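Local coordinates for aminopeptidase-like protein (Chaetomium thermophilum, PDB 5JM6), which probably acts as a zinc-dependent aminopeptidase of the M18 family, removing residues from the N-terminus of peptides, and assembles into a dodecamer, at residues N108-I113 with L335-E340; A131-A136 with S389-H394; T67-V72 with G177-V182. One frame throughout, in Å; residues are numbered along the deposited sequence.

Interaction 1 of 3, residues N108-I113 with L335-E340. With ZN (zinc ion), chain G.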
ATOM      1  N   ASN A 108     -49.021  23.982   0.027  1.00 42.56           N
ATOM      2  CA  ASN A 108     -47.939  24.473  -0.835  1.00 41.06           C
ATOM      3  C   ASN A 108     -48.097  24.035  -2.299  1.00 38.79           C
ATOM      4  O   ASN A 108     -47.177  24.155  -3.108  1.00 35.82           O
ATOM      5  CB  ASN A 108     -46.591  24.000  -0.251  1.00 43.40           C
ATOM      6  CG  ASN A 108     -45.388  24.402  -1.090  1.00 49.31           C
ATOM      7  OD1 ASN A 108     -45.033  25.576  -1.169  1.00 52.91           O
ATOM      8  ND2 ASN A 108     -44.747  23.416  -1.712  1.00 45.72           N
ATOM      9  N   GLY A 109     -49.295  23.597  -2.666  1.00 44.25           N
ATOM     10  CA  GLY A 109     -49.546  23.156  -4.027  1.00 35.62           C
ATOM     11  C   GLY A 109     -48.747  21.919  -4.412  1.00 39.95           C
ATOM     12  O   GLY A 109     -48.778  21.499  -5.567  1.00 37.68           O
ATOM     13  N   SER A 110     -47.921  21.428  -3.489  1.00 39.94           N
ATOM     14  CA  SER A 110     -47.194  20.169  -3.654  1.00 37.57           C
ATOM     15  C   SER A 110     -47.637  18.984  -2.775  1.00 35.96           C
ATOM     16  O   SER A 110     -47.095  17.886  -2.906  1.00 35.94           O
ATOM     17  CB  SER A 110     -45.706  20.425  -3.439  1.00 36.71           C
ATOM     18  OG  SER A 110     -45.467  20.945  -2.147  1.00 39.92           O
ATOM     19  N   SER A 111     -48.584  19.205  -1.868  1.00 33.89           N
ATOM     20  CA  SER A 111     -49.086  18.134  -1.005  1.00 31.41           C
ATOM     21  C   SER A 111     -50.601  18.128  -1.025  1.00 36.27           C
ATOM     22  O   SER A 111     -51.228  19.184  -0.984  1.00 35.22           O
ATOM     23  CB  SER A 111     -48.586  18.289   0.434  1.00 35.40           C
ATOM     24  OG  SER A 111     -47.379  17.578   0.639  1.00 45.04           O
ATOM     25  N   ILE A 112     -51.194  16.942  -1.088  1.00 34.72           N
ATOM     26  CA  ILE A 112     -52.643  16.857  -1.165  1.00 34.84           C
ATOM     27  C   ILE A 112     -53.192  15.643  -0.419  1.00 30.46           C
ATOM     28  O   ILE A 112     -52.619  14.552  -0.458  1.00 32.41           O
ATOM     29  CB  ILE A 112     -53.114  16.837  -2.640  1.00 35.48           C
ATOM     30  CG1 ILE A 112     -54.641  16.847  -2.725  1.00 29.63           C
ATOM     31  CG2 ILE A 112     -52.521  15.651  -3.392  1.00 34.45           C
ATOM     32  CD1 ILE A 112     -55.162  16.982  -4.130  1.00 34.94           C
ATOM     33  N   ILE A 113     -54.302  15.862   0.279  1.00 30.74           N
ATOM     34  CA  ILE A 113     -55.011  14.811   0.994  1.00 28.98           C
ATOM     35  C   ILE A 113     -56.462  14.790   0.537  1.00 29.97           C
ATOM     36  O   ILE A 113     -57.174  15.778   0.693  1.00 32.80           O
ATOM     37  CB  ILE A 113     -54.958  15.024   2.518  1.00 25.98           C
ATOM     38  CG1 ILE A 113     -53.518  14.927   3.023  1.00 22.83           C
ATOM     39  CG2 ILE A 113     -55.853  14.022   3.235  1.00 25.69           C
ATOM     40  CD1 ILE A 113     -53.354  15.363   4.459  1.00 23.81           C
ATOM     41  N   LEU A 335     -50.949  12.262  -0.315  1.00 28.63           N
ATOM     42  CA  LEU A 335     -49.761  12.335  -1.153  1.00 31.08           C
ATOM     43  C   LEU A 335     -48.867  13.473  -0.681  1.00 33.90           C
ATOM     44  O   LEU A 335     -49.275  14.635  -0.675  1.00 36.32           O
ATOM     45  CB  LEU A 335     -50.142  12.518  -2.624  1.00 28.65           C
ATOM     46  CG  LEU A 335     -51.073  11.447  -3.200  1.00 24.05           C
ATOM     47  CD1 LEU A 335     -51.308  11.665  -4.686  1.00 23.85           C
ATOM     48  CD2 LEU A 335     -50.519  10.056  -2.936  1.00 29.37           C
ATOM     49  N   PHE A 336     -47.633  13.134  -0.324  1.00 35.91           N
ATOM     50  CA  PHE A 336     -46.725  14.067   0.332  1.00 36.87           C
ATOM     51  C   PHE A 336     -45.567  14.450  -0.569  1.00 38.19           C
ATOM     52  O   PHE A 336     -45.254  13.767  -1.541  1.00 38.33           O
ATOM     53  CB  PHE A 336     -46.156  13.481   1.627  1.00 39.35           C
ATOM     54  CG  PHE A 336     -47.187  13.155   2.659  1.00 38.21           C
ATOM     55  CD1 PHE A 336     -47.685  14.136   3.499  1.00 42.00           C
ATOM     56  CD2 PHE A 336     -47.644  11.858   2.804  1.00 35.00           C
ATOM     57  CE1 PHE A 336     -48.632  13.830   4.455  1.00 44.27           C
ATOM     58  CE2 PHE A 336     -48.588  11.546   3.757  1.00 38.62           C
ATOM     59  CZ  PHE A 336     -49.084  12.533   4.584  1.00 41.28           C
ATOM     60  N   ASP A 337     -44.955  15.575  -0.235  1.00 44.34           N
ATOM     61  CA  ASP A 337     -43.761  16.059  -0.903  1.00 46.52           C
ATOM     62  C   ASP A 337     -42.551  15.795  -0.003  1.00 52.16           C
ATOM     63  O   ASP A 337     -42.700  15.666   1.214  1.00 50.72           O
ATOM     64  CB  ASP A 337     -43.898  17.550  -1.226  1.00 46.37           C
ATOM     65  CG  ASP A 337     -42.708  18.104  -1.989  1.00 57.88           C
ATOM     66  OD1 ASP A 337     -41.857  17.314  -2.448  1.00 53.86           O
ATOM     67  OD2 ASP A 337     -42.630  19.342  -2.133  1.00 60.69           O
ATOM     68  N   ASP A 338     -41.379  15.659  -0.625  1.00 57.12           N
ATOM     69  CA  ASP A 338     -40.082  15.594   0.065  1.00 61.70           C
ATOM     70  C   ASP A 338     -39.752  14.332   0.870  1.00 64.03           C
ATOM     71  O   ASP A 338     -39.191  14.437   1.956  1.00 64.59           O
ATOM     72  CB  ASP A 338     -39.948  16.787   1.025  1.00 61.28           C
ATOM     73  CG  ASP A 338     -40.115  18.119   0.334  1.00 62.57           C
ATOM     74  OD1 ASP A 338     -39.657  18.263  -0.815  1.00 68.32           O
ATOM     75  OD2 ASP A 338     -40.719  19.023   0.941  1.00 64.96           O
ATOM     76  N   GLU A 339     -40.081  13.149   0.359  1.00 63.14           N
ATOM     77  CA  GLU A 339     -39.741  11.914   1.074  1.00 65.08           C
ATOM     78  C   GLU A 339     -38.289  11.495   0.866  1.00 73.66           C
ATOM     79  O   GLU A 339     -37.690  10.826   1.714  1.00 70.69           O
ATOM     80  CB  GLU A 339     -40.677  10.780   0.656  1.00 58.13           C
ATOM     81  CG  GLU A 339     -40.385   9.423   1.293  1.00 64.62           C
ATOM     82  CD  GLU A 339     -39.410   8.587   0.479  1.00 73.94           C
ATOM     83  OE1 GLU A 339     -38.642   7.807   1.079  1.00 71.39           O
ATOM     84  OE2 GLU A 339     -39.409   8.716  -0.763  1.00 77.65           O
ATOM     85  N   GLU A 340     -37.736  11.890  -0.274  1.00 71.66           N
ATOM     86  CA  GLU A 340     -36.352  11.612  -0.612  1.00 71.53           C
ATOM     87  C   GLU A 340     -35.401  12.468   0.257  1.00 68.62           C
ATOM     88  O   GLU A 340     -34.193  12.235   0.289  1.00 72.59           O
ATOM     89  CB  GLU A 340     -36.127  11.869  -2.111  1.00 73.62           C
ATOM     90  CG  GLU A 340     -37.146  11.206  -3.082  1.00 72.67           C
ATOM     91  CD  GLU A 340     -36.744   9.809  -3.528  1.00 91.65           C
ATOM     92  OE1 GLU A 340     -35.529   9.541  -3.586  1.00 95.16           O
ATOM     93  OE2 GLU A 340     -37.636   9.002  -3.869  1.00100.11           O
TER
HETATM   94 ZN    ZN G 601     -36.657   7.452  -4.131  1.00111.48          ZN

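Interaction 2 of 3, residues A131-A136 with S389-H394. With ZN (zinc ion), chain H.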
ATOM      1  N   ALA A 131     -50.795   6.378   2.209  1.00 33.13           N
ATOM      2  CA  ALA A 131     -49.845   7.478   2.114  1.00 28.39           C
ATOM      3  C   ALA A 131     -48.753   7.163   1.097  1.00 33.96           C
ATOM      4  O   ALA A 131     -48.311   6.020   0.983  1.00 39.24           O
ATOM      5  CB  ALA A 131     -49.237   7.772   3.471  1.00 29.55           C
ATOM      6  N   GLY A 132     -48.331   8.182   0.357  1.00 32.07           N
ATOM      7  CA  GLY A 132     -47.263   8.044  -0.616  1.00 31.28           C
ATOM      8  C   GLY A 132     -46.597   9.387  -0.833  1.00 33.31           C
ATOM      9  O   GLY A 132     -47.050  10.396  -0.291  1.00 35.04           O
ATOM     10  N   HIS A 133     -45.520   9.412  -1.614  1.00 34.59           N
ATOM     11  CA  HIS A 133     -44.863  10.677  -1.932  1.00 36.13           C
ATOM     12  C   HIS A 133     -44.845  10.928  -3.436  1.00 33.57           C
ATOM     13  O   HIS A 133     -44.698  10.005  -4.223  1.00 35.63           O
ATOM     14  CB  HIS A 133     -43.443  10.719  -1.357  1.00 42.73           C
ATOM     15  CG  HIS A 133     -42.473   9.787  -2.019  1.00 50.93           C
ATOM     16  ND1 HIS A 133     -41.634  10.187  -3.038  1.00 53.41           N
ATOM     17  CD2 HIS A 133     -42.172   8.490  -1.773  1.00 57.71           C
ATOM     18  CE1 HIS A 133     -40.878   9.171  -3.408  1.00 57.19           C
ATOM     19  NE2 HIS A 133     -41.183   8.128  -2.657  1.00 64.13           N
ATOM     20  N   ILE A 134     -45.112  12.167  -3.833  1.00 33.13           N
ATOM     21  CA  ILE A 134     -45.074  12.535  -5.246  1.00 34.52           C
ATOM     22  C   ILE A 134     -43.856  13.351  -5.699  1.00 34.35           C
ATOM     23  O   ILE A 134     -43.817  13.817  -6.838  1.00 37.71           O
ATOM     24  CB  ILE A 134     -46.356  13.271  -5.649  1.00 30.03           C
ATOM     25  CG1 ILE A 134     -46.670  14.396  -4.671  1.00 29.66           C
ATOM     26  CG2 ILE A 134     -47.517  12.292  -5.695  1.00 27.77           C
ATOM     27  CD1 ILE A 134     -47.822  15.255  -5.125  1.00 29.13           C
ATOM     28  N   ASP A 135     -42.894  13.583  -4.812  1.00 37.01           N
ATOM     29  CA  ASP A 135     -41.629  14.162  -5.254  1.00 42.83           C
ATOM     30  C   ASP A 135     -40.781  13.074  -5.903  1.00 47.62           C
ATOM     31  O   ASP A 135     -40.944  11.892  -5.605  1.00 46.95           O
ATOM     32  CB  ASP A 135     -40.866  14.799  -4.094  1.00 48.97           C
ATOM     33  CG  ASP A 135     -40.271  13.771  -3.160  1.00 53.87           C
ATOM     34  OD1 ASP A 135     -41.019  12.879  -2.705  1.00 53.87           O
ATOM     35  OD2 ASP A 135     -39.054  13.845  -2.891  1.00 57.05           O
ATOM     36  N   ALA A 136     -39.854  13.475  -6.763  1.00 49.44           N
ATOM     37  CA  ALA A 136     -38.961  12.546  -7.437  1.00 48.05           C
ATOM     38  C   ALA A 136     -37.577  13.157  -7.519  1.00 45.72           C
ATOM     39  O   ALA A 136     -37.441  14.361  -7.429  1.00 53.32           O
ATOM     40  CB  ALA A 136     -39.480  12.232  -8.822  1.00 43.63           C
ATOM     41  N   SER A 389     -48.756   2.491   3.906  1.00 47.18           N
ATOM     42  CA  SER A 389     -47.723   3.422   3.475  1.00 44.09           C
ATOM     43  C   SER A 389     -47.032   2.828   2.262  1.00 46.66           C
ATOM     44  O   SER A 389     -46.336   1.819   2.370  1.00 50.11           O
ATOM     45  CB  SER A 389     -46.721   3.684   4.601  1.00 47.81           C
ATOM     46  OG  SER A 389     -45.567   4.352   4.122  1.00 58.76           O
ATOM     47  N   SER A 390     -47.223   3.448   1.104  1.00 40.89           N
ATOM     48  CA  SER A 390     -46.809   2.808  -0.133  1.00 49.64           C
ATOM     49  C   SER A 390     -45.693   3.546  -0.867  1.00 49.14           C
ATOM     50  O   SER A 390     -45.886   4.648  -1.378  1.00 45.84           O
ATOM     51  CB  SER A 390     -48.018   2.630  -1.058  1.00 48.19           C
ATOM     52  OG  SER A 390     -48.484   3.867  -1.563  1.00 42.19           O
ATOM     53  N   ASP A 391     -44.522   2.914  -0.894  1.00 50.93           N
ATOM     54  CA  ASP A 391     -43.401   3.346  -1.722  1.00 50.49           C
ATOM     55  C   ASP A 391     -43.023   2.191  -2.640  1.00 55.32           C
ATOM     56  O   ASP A 391     -43.293   1.037  -2.322  1.00 58.13           O
ATOM     57  CB  ASP A 391     -42.201   3.768  -0.866  1.00 45.18           C
ATOM     58  CG  ASP A 391     -41.269   4.720  -1.597  1.00 60.69           C
ATOM     59  OD1 ASP A 391     -41.495   4.963  -2.800  1.00 67.29           O
ATOM     60  OD2 ASP A 391     -40.309   5.224  -0.974  1.00 70.51           O
ATOM     61  N   VAL A 392     -42.395   2.492  -3.770  1.00 52.01           N
ATOM     62  CA  VAL A 392     -41.998   1.448  -4.708  1.00 57.00           C
ATOM     63  C   VAL A 392     -40.968   0.499  -4.087  1.00 56.31           C
ATOM     64  O   VAL A 392     -40.255   0.865  -3.150  1.00 60.47           O
ATOM     65  CB  VAL A 392     -41.433   2.053  -6.005  1.00 55.02           C
ATOM     66  CG1 VAL A 392     -42.564   2.513  -6.912  1.00 52.48           C
ATOM     67  CG2 VAL A 392     -40.501   3.210  -5.684  1.00 55.06           C
ATOM     68  N   THR A 393     -40.913  -0.724  -4.609  1.00 45.75           N
ATOM     69  CA  THR A 393     -40.002  -1.757  -4.116  1.00 45.40           C
ATOM     70  C   THR A 393     -39.163  -2.316  -5.259  1.00 45.42           C
ATOM     71  O   THR A 393     -39.470  -2.096  -6.431  1.00 45.23           O
ATOM     72  CB  THR A 393     -40.757  -2.917  -3.439  1.00 45.36           C
ATOM     73  OG1 THR A 393     -41.784  -3.396  -4.316  1.00 44.86           O
ATOM     74  CG2 THR A 393     -41.382  -2.463  -2.129  1.00 50.30           C
ATOM     75  N   HIS A 394     -38.104  -3.040  -4.917  1.00 42.23           N
ATOM     76  CA  HIS A 394     -37.181  -3.544  -5.925  1.00 42.97           C
ATOM     77  C   HIS A 394     -37.651  -4.872  -6.507  1.00 40.45           C
ATOM     78  O   HIS A 394     -37.789  -5.865  -5.793  1.00 36.58           O
ATOM     79  CB  HIS A 394     -35.778  -3.698  -5.330  1.00 39.69           C
ATOM     80  CG  HIS A 394     -35.262  -2.454  -4.677  1.00 41.49           C
ATOM     81  ND1 HIS A 394     -34.999  -1.298  -5.381  1.00 49.82           N
ATOM     82  CD2 HIS A 394     -34.963  -2.183  -3.384  1.00 39.44           C
ATOM     83  CE1 HIS A 394     -34.561  -0.369  -4.550  1.00 49.81           C
ATOM     84  NE2 HIS A 394     -34.529  -0.881  -3.333  1.00 49.63           N
TER
HETATM   85 ZN    ZN H 602     -40.008   6.352  -2.718  1.00 71.99          ZN

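Interaction 3 of 3, residues T67-V72 with G177-V182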
ATOM      1  N   THR A  67     -43.363  17.585 -12.796  1.00 29.91           N
ATOM      2  CA  THR A  67     -42.956  18.118 -11.501  1.00 30.13           C
ATOM      3  C   THR A  67     -44.024  17.859 -10.452  1.00 32.76           C
ATOM      4  O   THR A  67     -45.173  17.565 -10.784  1.00 37.30           O
ATOM      5  CB  THR A  67     -42.664  19.631 -11.567  1.00 35.02           C
ATOM      6  OG1 THR A  67     -43.896  20.362 -11.634  1.00 35.00           O
ATOM      7  CG2 THR A  67     -41.808  19.959 -12.783  1.00 34.01           C
ATOM      8  N   VAL A  68     -43.636  17.958  -9.187  1.00 35.28           N
ATOM      9  CA  VAL A  68     -44.557  17.693  -8.094  1.00 32.35           C
ATOM     10  C   VAL A  68     -45.742  18.666  -8.143  1.00 35.49           C
ATOM     11  O   VAL A  68     -46.855  18.316  -7.752  1.00 34.42           O
ATOM     12  CB  VAL A  68     -43.826  17.760  -6.725  1.00 26.23           C
ATOM     13  CG1 VAL A  68     -43.411  19.184  -6.383  1.00 31.71           C
ATOM     14  CG2 VAL A  68     -44.683  17.165  -5.626  1.00 29.45           C
ATOM     15  N   PHE A  69     -45.517  19.868  -8.670  1.00 34.25           N
ATOM     16  CA  PHE A  69     -46.583  20.862  -8.778  1.00 33.55           C
ATOM     17  C   PHE A  69     -47.589  20.506  -9.864  1.00 37.00           C
ATOM     18  O   PHE A  69     -48.767  20.846  -9.759  1.00 39.80           O
ATOM     19  CB  PHE A  69     -46.001  22.246  -9.045  1.00 34.43           C
ATOM     20  CG  PHE A  69     -45.009  22.681  -8.018  1.00 33.36           C
ATOM     21  CD1 PHE A  69     -45.414  22.974  -6.728  1.00 36.40           C
ATOM     22  CD2 PHE A  69     -43.668  22.784  -8.337  1.00 29.20           C
ATOM     23  CE1 PHE A  69     -44.500  23.368  -5.775  1.00 34.67           C
ATOM     24  CE2 PHE A  69     -42.749  23.180  -7.390  1.00 31.09           C
ATOM     25  CZ  PHE A  69     -43.165  23.472  -6.107  1.00 32.04           C
ATOM     26  N   HIS A  70     -47.131  19.832 -10.911  1.00 31.80           N
ATOM     27  CA  HIS A  70     -48.051  19.362 -11.934  1.00 32.44           C
ATOM     28  C   HIS A  70     -48.903  18.220 -11.396  1.00 34.00           C
ATOM     29  O   HIS A  70     -50.080  18.105 -11.733  1.00 39.81           O
ATOM     30  CB  HIS A  70     -47.298  18.919 -13.188  1.00 33.31           C
ATOM     31  CG  HIS A  70     -46.728  20.055 -13.976  1.00 34.27           C
ATOM     32  ND1 HIS A  70     -45.524  20.649 -13.664  1.00 32.30           N
ATOM     33  CD2 HIS A  70     -47.204  20.717 -15.057  1.00 34.85           C
ATOM     34  CE1 HIS A  70     -45.279  21.622 -14.523  1.00 37.40           C
ATOM     35  NE2 HIS A  70     -46.283  21.684 -15.378  1.00 36.69           N
ATOM     36  N   VAL A  71     -48.314  17.389 -10.546  1.00 28.94           N
ATOM     37  CA  VAL A  71     -49.020  16.228 -10.019  1.00 31.87           C
ATOM     38  C   VAL A  71     -50.207  16.636  -9.149  1.00 33.26           C
ATOM     39  O   VAL A  71     -51.298  16.088  -9.291  1.00 34.60           O
ATOM     40  CB  VAL A  71     -48.076  15.319  -9.216  1.00 32.92           C
ATOM     41  CG1 VAL A  71     -48.853  14.193  -8.549  1.00 22.72           C
ATOM     42  CG2 VAL A  71     -47.009  14.759 -10.131  1.00 29.32           C
ATOM     43  N   VAL A  72     -50.003  17.603  -8.261  1.00 30.21           N
ATOM     44  CA  VAL A  72     -51.097  18.074  -7.419  1.00 33.89           C
ATOM     45  C   VAL A  72     -52.170  18.750  -8.271  1.00 34.02           C
ATOM     46  O   VAL A  72     -53.363  18.573  -8.030  1.00 33.13           O
ATOM     47  CB  VAL A  72     -50.595  19.033  -6.322  1.00 33.00           C
ATOM     48  CG1 VAL A  72     -51.740  19.857  -5.747  1.00 27.14           C
ATOM     49  CG2 VAL A  72     -49.910  18.244  -5.222  1.00 27.60           C
ATOM     50  N   GLY A 177     -39.343  22.826 -16.180  1.00 28.49           N
ATOM     51  CA  GLY A 177     -40.710  23.077 -15.775  1.00 30.77           C
ATOM     52  C   GLY A 177     -40.785  23.363 -14.294  1.00 30.26           C
ATOM     53  O   GLY A 177     -39.803  23.212 -13.569  1.00 32.31           O
ATOM     54  N   GLY A 178     -41.953  23.799 -13.844  1.00 28.33           N
ATOM     55  CA  GLY A 178     -42.137  24.114 -12.446  1.00 28.99           C
ATOM     56  C   GLY A 178     -43.168  25.204 -12.276  1.00 32.42           C
ATOM     57  O   GLY A 178     -44.048  25.386 -13.118  1.00 35.00           O
ATOM     58  N   ARG A 179     -43.056  25.932 -11.175  1.00 27.40           N
ATOM     59  CA  ARG A 179     -43.972  27.023 -10.900  1.00 35.46           C
ATOM     60  C   ARG A 179     -43.272  28.374 -10.928  1.00 38.87           C
ATOM     61  O   ARG A 179     -42.080  28.482 -10.640  1.00 34.89           O
ATOM     62  CB  ARG A 179     -44.643  26.816  -9.551  1.00 37.24           C
ATOM     63  CG  ARG A 179     -43.679  26.836  -8.391  1.00 36.79           C
ATOM     64  CD  ARG A 179     -44.444  26.847  -7.097  1.00 41.19           C
ATOM     65  NE  ARG A 179     -43.570  26.859  -5.933  1.00 41.88           N
ATOM     66  CZ  ARG A 179     -44.002  26.667  -4.694  1.00 42.41           C
ATOM     67  NH1 ARG A 179     -45.291  26.446  -4.474  1.00 38.01           N
ATOM     68  NH2 ARG A 179     -43.151  26.692  -3.678  1.00 39.03           N
ATOM     69  N   VAL A 180     -44.034  29.403 -11.282  1.00 33.08           N
ATOM     70  CA  VAL A 180     -43.530  30.766 -11.317  1.00 35.27           C
ATOM     71  C   VAL A 180     -44.347  31.631 -10.370  1.00 37.99           C
ATOM     72  O   VAL A 180     -45.573  31.528 -10.328  1.00 37.91           O
ATOM     73  CB  VAL A 180     -43.594  31.359 -12.738  1.00 33.62           C
ATOM     74  CG1 VAL A 180     -42.880  32.699 -12.788  1.00 29.04           C
ATOM     75  CG2 VAL A 180     -42.996  30.393 -13.747  1.00 34.85           C
ATOM     76  N   ILE A 181     -43.670  32.482  -9.606  1.00 34.86           N
ATOM     77  CA  ILE A 181     -44.379  33.405  -8.739  1.00 36.09           C
ATOM     78  C   ILE A 181     -44.564  34.707  -9.504  1.00 38.47           C
ATOM     79  O   ILE A 181     -43.621  35.473  -9.697  1.00 36.69           O
ATOM     80  CB  ILE A 181     -43.616  33.642  -7.425  1.00 36.16           C
ATOM     81  CG1 ILE A 181     -43.176  32.306  -6.824  1.00 38.75           C
ATOM     82  CG2 ILE A 181     -44.473  34.407  -6.442  1.00 33.80           C
ATOM     83  CD1 ILE A 181     -44.327  31.386  -6.472  1.00 38.25           C
ATOM     84  N   VAL A 182     -45.803  34.956  -9.914  1.00 40.10           N
ATOM     85  CA  VAL A 182     -46.113  36.048 -10.825  1.00 43.48           C
ATOM     86  C   VAL A 182     -46.841  37.162 -10.090  1.00 45.80           C
ATOM     87  O   VAL A 182     -47.615  36.911  -9.165  1.00 45.67           O
ATOM     88  CB  VAL A 182     -46.963  35.545 -12.030  1.00 46.63           C
ATOM     89  CG1 VAL A 182     -47.841  36.648 -12.620  1.00 46.13           C
ATOM     90  CG2 VAL A 182     -46.064  34.942 -13.101  1.00 42.42           C
TER

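Interaction 1 of 3, residues N108-I113 with L335-E340
Asp337 reaches across to Ser110 just outside the paired ends of the two strands. Its CB rests 3.6 Å from Ser110 O. CG, anti to the backbone N (chi1 -177°), carries the carboxylate alongside Ser110, and at the tip OD2 takes a weak hydrogen bond of 3.3 Å from Ser110 OG. The same hydroxyl accepts a shorter bond, 2.6 Å, from Asn108 ND2, with OG close to the plane of the amide, linking amide to carboxylate. With an alanine in place of Ser110 the hydroxyl is gone; Asn108 ND2 would probably lose its acceptor and the buried Asp337 OD2 a donor. Ser111 turns its OG to the backbone O of Gln347. Ile112 N meets Leu335 O at 3.0 Å and Leu335 N returns the bond to Ile112 O at 2.8 Å, an antiparallel hydrogen-bonded pair. Their side chains run side by side on one sheet face, Ile112 CG2 4.0 Å from Leu335 CB. Ser110 and Ser111 stand together opposite Arg107, a classic beta bulge, and the loop after Phe336 brings Glu340 to a zinc ion shared with Asp306 and His485, as in zinc exopeptidases, with metal ligands in loops following central strands.

Interaction 2 of 3, residues A131-A136 with S389-H394
His133 brings the NE2 edge of its imidazole up to the carboxylate of Asp391, the ring and carboxylate planes standing 90° apart with a zinc ion bound by both. His133 NE2 binds the zinc ion at 2.1 Å, while Asp391, its CG anti to the backbone N (chi1 -157°), grips it with both oxygens, OD1 at 2.0 Å and OD2 at 2.1 Å; Asp306 supplies a further ligand. His133 NE2 and Asp391 OD1 approach to 3.2 Å because they share the metal, not through a hydrogen bond. On the other side of the ring, His133 ND1 gives a hydrogen bond of 2.8 Å to Asp135 OD1, tilted from the ring plane, and a weak one to Asp135 O. Asp135 is itself held by Tyr161 and by the backbone N of Glu339. Val392 N reaches Asp391 OD1 from above the carboxylate plane at 2.8 Å. Before these ligands the strands run parallel, and Ser390 N points almost straight at Ala131 O (2.8 Å, 176° at the hydrogen), with a weaker bond from Ser390 OG to the same oxygen. This is consistent with a second-shell carboxylate, Asp135, restraining the turn of the ring and, with ND1 as donor, leaving NE2 to bind the zinc.

Interaction 3 of 3, residues T67-V72 with G177-V182
The ring of Phe69 lies between Arg179 on one face and Val68 CG1 on the other. Arg179 CD sits 3.8 Å from the ring centroid, 15° off the normal, a CH-pi contact displaced toward the rim. From there the arginine continues across the CE1-CZ side of the ring, with NE 3.4 Å from Phe69 CZ and NH1 3.4 Å from Phe69 CE1, and the guanidinium and ring planes are only 21° apart. The neighbouring imidazole of His70 is met at its edge instead: Thr67 OG1 lies in the ring plane, hydrogen-bonded to His70 ND1 at 2.6 Å, and Gly178 N approaches CE1 near that plane at 4.0 Å. Extended from CG to NE (chi3 180°), the chain of Arg179 lays its guanidinium over the CE1-CZ side of Phe69. There it forms salt bridges to Glu281 and to Asp429 of a second subunit, which would be expected to fix the guanidinium over the ring.

The arrangement sets the first turn of helix 68-81 against strand 174-183 of the six-stranded antiparallel sheet, the second sheet of the subunit, next to the mixed sheet beside which the zinc ions are bound. In M18 enzymes a catalytic domain is joined by a smaller dimerisation domain; the separate antiparallel sheet, with Arg179 reaching a second subunit, is consistent with that.

Thr67 occupies the N-cap position, and its backbone O receives Val71 N at 3.2 Å. Its methyl CG2 packs on the strand, 3.9 Å from Gly177 C. Gly178 brings the backbone close to both Thr67 and His70; a CB on Gly178 would collide with Gly177 O at this backbone conformation. Leu194 and Lys196, on the adjoining strand 190-196, pack against Phe69 and His70 respectively.

The chain runs through 67-72, 108-113, 131-136, 177-182, 335-340 and 389-394, so each interaction crosses the other two. Interactions 1 and 2, centres 11 Å apart, lie in the nine-stranded mixed sheet, where strands 111-117, 330-336, 127-133 and 386-394 are successive neighbours; bonds from Phe336 to Gly132 and Ile134 join them. The end of strand 127-133, the break in strand 386-394 and the loop after strand 330-336 supply ligands to a dinuclear centre, its zinc ions 3.8 Å apart and both bound by Asp306. From the centre of interaction 3 those of interactions 1 and 2 lie about 12 and 20 Å away; helix 68-81 packs on Ser110 and Ile134, tying the six-stranded sheet to the zinc-binding core.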